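Long-range contacts in lectin (Trichosanthes anguina, PDB 4HR6), which binds galactose-type sugars as the beta-trefoil lectin chain of a three-chain, nontoxic homologue of type II ribosome-inactivating proteins: residues D147-A152 against R169-A174; L189-S194 against K202-L207; A234-R239 against I248-H253. One frame throughout, in Å; residues are numbered along the deposited sequence.

Interaction 1: D147-A152 against R169-A174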
loop_
_atom_site.group_PDB
_atom_site.type_symbol
_atom_site.label_atom_id
_atom_site.label_comp_id
_atom_site.label_asym_id
_atom_site.label_seq_id
_atom_site.Cartn_x
_atom_site.Cartn_y
_atom_site.Cartn_z
ATOM N N ASP C 147 -0.772 17.460 -5.663
ATOM C CA ASP C 147 -2.076 16.791 -5.623
ATOM C C ASP C 147 -2.822 16.767 -6.941
ATOM O O ASP C 147 -4.062 16.797 -6.971
ATOM C CB ASP C 147 -2.945 17.422 -4.546
ATOM C CG ASP C 147 -2.240 17.487 -3.243
ATOM O OD1 ASP C 147 -1.954 16.398 -2.703
ATOM O OD2 ASP C 147 -1.935 18.604 -2.797
ATOM N N MET C 148 -2.070 16.659 -8.026
ATOM C CA MET C 148 -2.668 16.554 -9.349
ATOM C C MET C 148 -2.755 15.102 -9.799
ATOM O O MET C 148 -1.976 14.270 -9.343
ATOM C CB MET C 148 -1.866 17.389 -10.321
ATOM C CG MET C 148 -2.051 18.867 -10.049
ATOM S SD MET C 148 -1.194 19.884 -11.242
ATOM C CE MET C 148 -2.385 19.893 -12.582
ATOM N N CYS C 149 -3.714 14.823 -10.685
ATOM C CA CYS C 149 -4.073 13.472 -11.120
ATOM C C CYS C 149 -3.587 13.173 -12.550
ATOM O O CYS C 149 -3.719 14.022 -13.440
ATOM C CB CYS C 149 -5.593 13.318 -11.113
ATOM S SG CYS C 149 -6.395 13.043 -9.504
ATOM N N LEU C 150 -3.059 11.966 -12.774
ATOM C CA LEU C 150 -2.744 11.491 -14.126
ATOM C C LEU C 150 -3.998 11.411 -14.965
ATOM O O LEU C 150 -4.981 10.782 -14.576
ATOM C CB LEU C 150 -2.122 10.096 -14.127
ATOM C CG LEU C 150 -0.614 9.924 -14.048
ATOM C CD1 LEU C 150 -0.328 8.456 -14.320
ATOM C CD2 LEU C 150 0.151 10.790 -15.030
ATOM N N GLU C 151 -3.952 12.047 -16.134
ATOM C CA GLU C 151 -5.068 12.010 -17.062
ATOM C C GLU C 151 -4.662 11.437 -18.438
ATOM O O GLU C 151 -3.566 11.705 -18.955
ATOM C CB GLU C 151 -5.662 13.404 -17.212
ATOM C CG GLU C 151 -7.046 13.396 -17.833
ATOM C CD GLU C 151 -7.679 14.764 -17.824
ATOM O OE1 GLU C 151 -7.998 15.259 -16.727
ATOM O OE2 GLU C 151 -7.845 15.345 -18.914
ATOM N N ALA C 152 -5.546 10.616 -18.992
ATOM C CA ALA C 152 -5.410 10.127 -20.360
ATOM C C ALA C 152 -5.952 11.225 -21.275
ATOM O O ALA C 152 -7.159 11.504 -21.260
ATOM C CB ALA C 152 -6.198 8.835 -20.561
ATOM N N ARG C 169 -13.732 10.385 -16.162
ATOM C CA ARG C 169 -13.463 9.055 -16.708
ATOM C C ARG C 169 -12.018 8.904 -17.141
ATOM O O ARG C 169 -11.437 7.838 -16.995
ATOM C CB ARG C 169 -14.406 8.763 -17.886
ATOM C CG ARG C 169 -15.889 8.751 -17.521
ATOM C CD ARG C 169 -16.413 7.351 -17.217
ATOM N NE ARG C 169 -15.516 6.587 -16.346
ATOM C CZ ARG C 169 -15.596 5.272 -16.142
ATOM N NH1 ARG C 169 -16.554 4.548 -16.717
ATOM N NH2 ARG C 169 -14.719 4.676 -15.341
ATOM N N GLU C 170 -11.436 9.992 -17.623
ATOM C CA GLU C 170 -10.075 9.985 -18.171
ATOM C C GLU C 170 -9.010 9.891 -17.087
ATOM O O GLU C 170 -7.839 9.674 -17.389
ATOM C CB GLU C 170 -9.808 11.265 -18.983
ATOM C CG GLU C 170 -10.620 11.424 -20.267
ATOM C CD GLU C 170 -12.062 11.831 -20.033
ATOM O OE1 GLU C 170 -12.347 12.525 -19.037
ATOM O OE2 GLU C 170 -12.921 11.449 -20.853
ATOM N N GLN C 171 -9.422 10.108 -15.839
ATOM C CA GLN C 171 -8.536 10.071 -14.674
ATOM C C GLN C 171 -8.596 8.730 -13.928
ATOM O O GLN C 171 -7.972 8.578 -12.878
ATOM C CB GLN C 171 -8.869 11.242 -13.734
ATOM C CG GLN C 171 -8.557 12.598 -14.366
ATOM C CD GLN C 171 -8.577 13.756 -13.385
ATOM O OE1 GLN C 171 -9.148 13.657 -12.301
ATOM N NE2 GLN C 171 -7.952 14.875 -13.772
ATOM N N SER C 172 -9.315 7.758 -14.492
ATOM C CA SER C 172 -9.492 6.457 -13.860
ATOM C C SER C 172 -8.673 5.378 -14.567
ATOM O O SER C 172 -8.760 5.197 -15.798
ATOM C CB SER C 172 -10.972 6.085 -13.806
ATOM O OG SER C 172 -11.140 4.764 -13.317
ATOM N N TRP C 173 -7.874 4.674 -13.767
ATOM C CA TRP C 173 -6.905 3.692 -14.241
ATOM C C TRP C 173 -7.170 2.339 -13.611
ATOM O O TRP C 173 -7.668 2.243 -12.473
ATOM C CB TRP C 173 -5.497 4.155 -13.903
ATOM C CG TRP C 173 -5.203 5.502 -14.477
ATOM C CD1 TRP C 173 -5.358 6.706 -13.867
ATOM C CD2 TRP C 173 -4.742 5.778 -15.802
ATOM N NE1 TRP C 173 -5.004 7.725 -14.722
ATOM C CE2 TRP C 173 -4.624 7.180 -15.921
ATOM C CE3 TRP C 173 -4.416 4.975 -16.903
ATOM C CZ2 TRP C 173 -4.190 7.798 -17.100
ATOM C CZ3 TRP C 173 -3.976 5.587 -18.070
ATOM C CH2 TRP C 173 -3.871 6.986 -18.160
ATOM N N ALA C 174 -6.836 1.291 -14.354
ATOM C CA ALA C 174 -7.037 -0.062 -13.900
ATOM C C ALA C 174 -5.694 -0.753 -13.824
ATOM O O ALA C 174 -4.974 -0.834 -14.823
ATOM C CB ALA C 174 -7.966 -0.796 -14.838
HETATM O O HOH W 1 -5.774 9.665 -12.064
#
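Trp173 sets the edge of its indole against the backbone of Leu150 and Glu151, and with Gln171 it forms the Gln-X-Trp signature of ricin-type beta-trefoil lectins. Its NE1 donates a nearly straight hydrogen bond to Leu150 O (3.1 Å). The acceptor lies in the indole plane, yet the donor stands above the carbonyl plane, 57° out of it. A water bridging Leu150 O and Gln171 O gives that oxygen a second donor. At the far end of the ring, Trp173 CH2 rests 3.8 Å from Ala152 CB. Close by, Ala152 N reaches Glu170 O at 3.0 Å in an almost linear bond (178°), which ties the strand to the 3-10 segment 169-171.

Gln171 is stretched out beyond CG, and this carries its amide past Cys149 CB to the carboxylate of Glu151. The NE2 to Glu151 OE1 bond (3.0 Å) is bent and tilted from the amide plane, and uses the anti lone pair of the oxygen. Further bonds, from NE2 to Glu163 O and from Val165 N to OE1, fix the rotation of the amide, while Lys168 forms a salt bridge to Glu151 OE1.

The other side is looser. Partly exposed Glu170 runs alongside Glu151, with its CB 3.7 Å from Glu151 CG. Glu170 OE1 and Glu151 OE2 stay 5.3 Å apart, a like-charge proximity that Lys168 probably eases.

Around this junction, strand 148-153 pairs with 158-163 and is fastened by the Cys149-Cys164 disulfide, whereas strand 173-175 lies between 138-143 and 181-183. Leu150 packs on Ile142, Met159, Leu161 and Trp260, and Ile206 of strand 201-208 meets both Ala152 and Trp173.

Interaction 2: L189-S194 against K202-L207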
loop_
_atom_site.group_PDB
_atom_site.type_symbol
_atom_site.label_atom_id
_atom_site.label_comp_id
_atom_site.label_asym_id
_atom_site.label_seq_id
_atom_site.Cartn_x
_atom_site.Cartn_y
_atom_site.Cartn_z
ATOM N N LEU C 189 -5.541 -0.574 -23.974
ATOM C CA LEU C 189 -4.565 0.518 -23.888
ATOM C C LEU C 189 -3.738 0.532 -22.589
ATOM O O LEU C 189 -4.283 0.553 -21.492
ATOM C CB LEU C 189 -5.309 1.849 -24.014
ATOM C CG LEU C 189 -6.069 2.086 -25.324
ATOM C CD1 LEU C 189 -6.820 3.406 -25.277
ATOM C CD2 LEU C 189 -5.104 2.062 -26.501
ATOM N N CYS C 190 -2.418 0.575 -22.728
ATOM C CA CYS C 190 -1.503 0.434 -21.613
ATOM C C CYS C 190 -0.605 1.645 -21.487
ATOM O O CYS C 190 -0.171 2.202 -22.486
ATOM C CB CYS C 190 -0.614 -0.789 -21.827
ATOM S SG CYS C 190 -1.282 -2.359 -21.238
ATOM N N VAL C 191 -0.307 2.035 -20.251
ATOM C CA VAL C 191 0.715 3.032 -19.982
ATOM C C VAL C 191 2.043 2.425 -20.396
ATOM O O VAL C 191 2.377 1.331 -19.969
ATOM C CB VAL C 191 0.738 3.429 -18.488
ATOM C CG1 VAL C 191 1.956 4.266 -18.159
ATOM C CG2 VAL C 191 -0.541 4.168 -18.121
ATOM N N THR C 192 2.798 3.145 -21.226
ATOM C CA THR C 192 3.979 2.582 -21.902
ATOM C C THR C 192 5.094 3.594 -21.992
ATOM O O THR C 192 4.844 4.753 -22.263
ATOM C CB THR C 192 3.654 2.181 -23.353
ATOM O OG1 THR C 192 2.416 1.456 -23.410
ATOM C CG2 THR C 192 4.792 1.340 -23.942
ATOM N N ALA C 193 6.320 3.148 -21.774
ATOM C CA ALA C 193 7.488 3.988 -21.956
ATOM C C ALA C 193 7.999 3.946 -23.427
ATOM O O ALA C 193 8.452 2.897 -23.899
ATOM C CB ALA C 193 8.585 3.545 -21.005
ATOM N N SER C 194 7.928 5.089 -24.120
ATOM C CA SER C 194 8.411 5.245 -25.516
ATOM C C SER C 194 9.930 5.247 -25.653
ATOM O O SER C 194 10.653 5.318 -24.664
ATOM C CB SER C 194 7.905 6.566 -26.108
ATOM O OG SER C 194 6.508 6.535 -26.292
ATOM N N LYS C 202 13.255 8.511 -21.446
ATOM C CA LYS C 202 12.091 8.035 -22.191
ATOM C C LYS C 202 10.802 8.665 -21.681
ATOM O O LYS C 202 10.685 8.972 -20.493
ATOM C CB LYS C 202 12.017 6.514 -22.135
ATOM C CG LYS C 202 13.213 5.843 -22.807
ATOM C CD LYS C 202 13.517 4.463 -22.235
ATOM C CE LYS C 202 12.606 3.395 -22.818
ATOM N NZ LYS C 202 13.040 2.965 -24.177
ATOM N N VAL C 203 9.851 8.870 -22.590
ATOM C CA VAL C 203 8.613 9.563 -22.290
ATOM C C VAL C 203 7.474 8.550 -22.230
ATOM O O VAL C 203 7.418 7.613 -23.039
ATOM C CB VAL C 203 8.305 10.663 -23.338
ATOM C CG1 VAL C 203 6.855 11.106 -23.282
ATOM C CG2 VAL C 203 9.219 11.869 -23.132
ATOM N N ILE C 204 6.569 8.752 -21.269
ATOM C CA ILE C 204 5.499 7.807 -21.008
ATOM C C ILE C 204 4.258 8.243 -21.750
ATOM O O ILE C 204 3.854 9.403 -21.677
ATOM C CB ILE C 204 5.130 7.719 -19.501
ATOM C CG1 ILE C 204 6.369 7.569 -18.613
ATOM C CG2 ILE C 204 4.154 6.561 -19.264
ATOM C CD1 ILE C 204 7.201 6.348 -18.896
ATOM N N THR C 205 3.625 7.299 -22.424
ATOM C CA THR C 205 2.452 7.597 -23.231
ATOM C C THR C 205 1.545 6.379 -23.151
ATOM O O THR C 205 1.844 5.437 -22.427
ATOM C CB THR C 205 2.877 7.946 -24.700
ATOM O OG1 THR C 205 1.755 8.426 -25.449
ATOM C CG2 THR C 205 3.485 6.725 -25.422
ATOM N N ILE C 206 0.447 6.398 -23.888
ATOM C CA ILE C 206 -0.504 5.298 -23.934
ATOM C C ILE C 206 -0.446 4.598 -25.284
ATOM O O ILE C 206 -0.742 5.223 -26.312
ATOM C CB ILE C 206 -1.936 5.822 -23.732
ATOM C CG1 ILE C 206 -2.003 6.698 -22.469
ATOM C CG2 ILE C 206 -2.931 4.666 -23.678
ATOM C CD1 ILE C 206 -3.368 7.300 -22.215
ATOM N N LEU C 207 -0.082 3.310 -25.290
ATOM C CA LEU C 207 -0.088 2.494 -26.521
ATOM C C LEU C 207 -0.889 1.218 -26.320
ATOM O O LEU C 207 -1.335 0.927 -25.211
ATOM C CB LEU C 207 1.336 2.145 -26.958
ATOM C CG LEU C 207 2.266 3.351 -27.165
ATOM C CD1 LEU C 207 3.715 2.918 -27.319
ATOM C CD2 LEU C 207 1.822 4.185 -28.358
#
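Two antiparallel strands, 189-194 and 202-207, meet here as neighbours in a sheet of the second trefoil domain, their axes 4.5 Å apart at the closest approach. Cys190 with Leu207 and Thr192 with Thr205 are hydrogen-bonded pairs. Each is joined by two backbone bonds, among them Cys190 N to Leu207 O at 2.7 Å and Thr205 N to Thr192 O at 2.8 Å. Ser194 N continues the pattern to Val203 O.

Val191, Ala193, Ile204 and Ile206 lie on one face of the sheet. Val191 and Ile204 bring their methyl branches together at a slant, CG1 of the former only 3.4 Å from CG2 of the latter, tighter than usual van der Waals contact. The CG2 of Ile204 is there because it stands anti to the backbone N, while its CG1 arm turns CD1 onto Ala193 CB (3.8 Å). Farther along, Ile206 CG2 covers Leu189 CB.

This apolar face belongs to the interior of a beta-trefoil: Val191 and Ile204 both reach Met159, and Ala193 and Ile204 both touch Leu249. Val191 O is also bonded by NE1 of Trp217, the tryptophan of another Gln-X-Trp sequence.

On the face bearing Cys190, Thr192, Thr205 and Leu207, the polar and apolar parts of Thr192 separate. With its OG1 beside the backbone N (chi1 -46°), the hydroxyl donates to Cys190 O at 2.8 Å, approaching from above that carbonyl's plane, while Leu207 N comes to the same oxygen within the plane. Gln215 NE2, from the same sequence as Trp217, also bonds OG1. Thr192 CG2 instead touches Leu207 CD1 (3.9 Å), the two side chains crossing at about a right angle. On this same face Cys190 is joined by a disulfide to Cys209.

Interaction 3: A234-R239 against I248-H253. With AMG (methyl alpha-D-galactopyranoside), chain E.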
loop_
_atom_site.group_PDB
_atom_site.type_symbol
_atom_site.label_atom_id
_atom_site.label_comp_id
_atom_site.label_asym_id
_atom_site.label_seq_id
_atom_site.Cartn_x
_atom_site.Cartn_y
_atom_site.Cartn_z
ATOM N N ALA C 234 12.068 5.000 -12.337
ATOM C CA ALA C 234 10.810 5.495 -11.772
ATOM C C ALA C 234 10.116 6.513 -12.663
ATOM O O ALA C 234 10.751 7.335 -13.308
ATOM C CB ALA C 234 11.091 6.145 -10.435
ATOM N N MET C 235 8.797 6.465 -12.652
ATOM C CA MET C 235 7.956 7.471 -13.259
ATOM C C MET C 235 8.237 8.813 -12.568
ATOM O O MET C 235 8.467 8.873 -11.356
ATOM C CB MET C 235 6.498 7.044 -13.113
ATOM C CG MET C 235 5.553 7.674 -14.101
ATOM S SD MET C 235 3.935 6.886 -14.159
ATOM C CE MET C 235 4.358 5.265 -14.761
ATOM N N ASP C 236 8.253 9.886 -13.356
ATOM C CA ASP C 236 8.895 11.134 -12.947
ATOM C C ASP C 236 8.293 12.295 -13.731
ATOM O O ASP C 236 8.218 12.251 -14.964
ATOM C CB ASP C 236 10.414 11.016 -13.178
ATOM C CG ASP C 236 11.174 12.331 -12.964
ATOM O OD1 ASP C 236 12.340 12.302 -12.497
ATOM O OD2 ASP C 236 10.621 13.388 -13.278
ATOM N N VAL C 237 7.855 13.317 -13.000
ATOM C CA VAL C 237 7.337 14.544 -13.578
ATOM C C VAL C 237 8.534 15.423 -13.936
ATOM O O VAL C 237 9.271 15.875 -13.052
ATOM C CB VAL C 237 6.392 15.298 -12.614
ATOM C CG1 VAL C 237 5.771 16.510 -13.309
ATOM C CG2 VAL C 237 5.288 14.376 -12.101
ATOM N N ALA C 238 8.729 15.637 -15.239
ATOM C CA ALA C 238 9.923 16.314 -15.769
ATOM C C ALA C 238 10.122 17.690 -15.152
ATOM O O ALA C 238 9.207 18.522 -15.193
ATOM C CB ALA C 238 9.815 16.437 -17.285
ATOM N N ARG C 239 11.302 17.904 -14.565
ATOM C CA ARG C 239 11.711 19.203 -14.000
ATOM C C ARG C 239 10.841 19.664 -12.830
ATOM O O ARG C 239 10.808 20.850 -12.518
ATOM N N ILE C 248 8.207 11.259 -17.645
ATOM C CA ILE C 248 9.339 10.504 -18.144
ATOM C C ILE C 248 9.719 9.365 -17.192
ATOM O O ILE C 248 9.208 9.288 -16.076
ATOM C CB ILE C 248 10.569 11.420 -18.360
ATOM C CG1 ILE C 248 11.106 11.954 -17.030
ATOM C CG2 ILE C 248 10.212 12.566 -19.301
ATOM C CD1 ILE C 248 12.394 12.742 -17.147
ATOM N N LEU C 249 10.640 8.517 -17.653
ATOM C CA LEU C 249 11.169 7.389 -16.901
ATOM C C LEU C 249 12.612 7.679 -16.529
ATOM O O LEU C 249 13.487 7.696 -17.381
ATOM C CB LEU C 249 11.087 6.121 -17.752
ATOM C CG LEU C 249 11.401 4.784 -17.079
ATOM C CD1 LEU C 249 10.482 4.532 -15.894
ATOM C CD2 LEU C 249 11.250 3.668 -18.096
ATOM N N HIS C 250 12.858 7.887 -15.244
ATOM C CA HIS C 250 14.093 8.492 -14.781
ATOM C C HIS C 250 14.803 7.616 -13.761
ATOM O O HIS C 250 14.224 6.687 -13.222
ATOM C CB HIS C 250 13.748 9.852 -14.163
ATOM C CG HIS C 250 14.927 10.742 -13.943
ATOM N ND1 HIS C 250 15.666 10.722 -12.779
ATOM C CD2 HIS C 250 15.488 11.689 -14.727
ATOM C CE1 HIS C 250 16.635 11.616 -12.859
ATOM N NE2 HIS C 250 16.549 12.217 -14.031
ATOM N N ARG C 251 16.072 7.917 -13.521
ATOM C CA ARG C 251 16.816 7.356 -12.401
ATOM C C ARG C 251 16.065 7.645 -11.090
ATOM O O ARG C 251 15.608 8.770 -10.883
ATOM C CB ARG C 251 18.203 8.001 -12.354
ATOM C CG ARG C 251 19.203 7.336 -11.431
ATOM C CD ARG C 251 20.520 8.104 -11.406
ATOM N NE ARG C 251 21.637 7.232 -11.035
ATOM C CZ ARG C 251 22.366 6.508 -11.889
ATOM N NH1 ARG C 251 22.135 6.536 -13.199
ATOM N NH2 ARG C 251 23.348 5.744 -11.424
ATOM N N PRO C 252 15.939 6.641 -10.198
ATOM C CA PRO C 252 15.204 6.862 -8.945
ATOM C C PRO C 252 15.969 7.711 -7.935
ATOM O O PRO C 252 17.138 7.442 -7.655
ATOM C CB PRO C 252 15.006 5.441 -8.393
ATOM C CG PRO C 252 15.401 4.513 -9.492
ATOM C CD PRO C 252 16.421 5.253 -10.293
ATOM N N HIS C 253 15.323 8.746 -7.411
ATOM C CA HIS C 253 15.924 9.550 -6.329
ATOM C C HIS C 253 14.955 9.869 -5.181
ATOM O O HIS C 253 15.366 10.436 -4.170
ATOM C CB HIS C 253 16.582 10.842 -6.869
ATOM C CG HIS C 253 15.696 11.656 -7.763
ATOM N ND1 HIS C 253 14.442 12.083 -7.384
ATOM C CD2 HIS C 253 15.890 12.132 -9.015
ATOM C CE1 HIS C 253 13.896 12.782 -8.363
ATOM N NE2 HIS C 253 14.757 12.832 -9.364
HETATM C C1 AMG E . 15.717 17.260 -12.789
HETATM C C2 AMG E . 14.792 16.480 -11.852
HETATM C C3 AMG E . 14.648 15.023 -12.307
HETATM C C4 AMG E . 14.216 14.978 -13.767
HETATM C C5 AMG E . 15.128 15.864 -14.631
HETATM C C6 AMG E . 14.660 15.960 -16.081
HETATM C C7 AMG E . 18.054 17.724 -12.820
HETATM O O1 AMG E . 17.046 16.719 -12.752
HETATM O O2 AMG E . 15.321 16.558 -10.527
HETATM O O3 AMG E . 13.689 14.314 -11.507
HETATM O O4 AMG E . 12.847 15.394 -13.860
HETATM O O5 AMG E . 15.187 17.191 -14.108
HETATM O O6 AMG E . 15.773 16.364 -16.891
#
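Asp236 and His253 close on the same hydroxyl of methyl alpha-D-galactopyranoside. The sugar O3 donates to Asp236 OD1 at 2.6 Å and accepts from His253 NE2 at 2.8 Å, with O3 lying at the edge of the imidazole, near its plane. The other carboxylate oxygen takes the neighbouring hydroxyl, O4 to Asp236 OD2 at 3.1 Å, so one aspartate spans O3 and O4. Backbone N of Arg239 donates to O4 as well (3.0 Å). His250 supplies the flat floor: one ring face lies against the sugar carbons, NE2 being 3.6 Å from C4. This pairing of an aspartate with a ring platform is characteristic of galactose sites in ricin-type lectins, and Asn257 and Asp199 complete the polar grip.

A second shell holds these groups in place. His250 ND1 donates to Arg251 O at 2.7 Å, on a lone pair of that carbonyl, which fixes the turn of the ring. Gln258 bonds Asp236 OD1, Arg251 O and His253 N, linking the carboxylate to the carbonyl that holds the His250 ring and to the backbone of His253. Asp236 CG stands anti to its own nitrogen (chi1 172°), and this swings OD1 to 3.3 Å from His250 CB, with the carboxylate and imidazole planes about 50° apart.

Behind the site lies the antiparallel hairpin itself. Ala234 and His250 exchange two backbone bonds, and Ile248 N reaches Asp236 O at 2.9 Å. Strand 247-250 continues the sheet to strand 201-208, where Trp201 meets the His250 ring and Ile248, while Ile225 of strand 225-226 is hydrogen-bonded through its backbone to Met235 and packs on it.

The three contacts follow one another along the chain, each closing before the next opens, and all lie in the second ricin-type trefoil domain. Interactions 2 and 3 share one sheet: their centres are about 14 Å apart, and Lys202 O lies 2.9 Å from Leu249 N, a probable hydrogen bond between strands 201-208 and 247-250. The centre of interaction 1 is also about 14 Å from that of interaction 2, which it meets through packing, Ala152 CB being 3.6 Å from Ile206 CD1, but it does not touch interaction 3, whose centre is about 18 Å away. A Gln-X-Trp sequence lies within interaction 1 and recurs beside the other two, consistent with trefoil pseudo-symmetry, whereas only interaction 3 holds the bound galactoside.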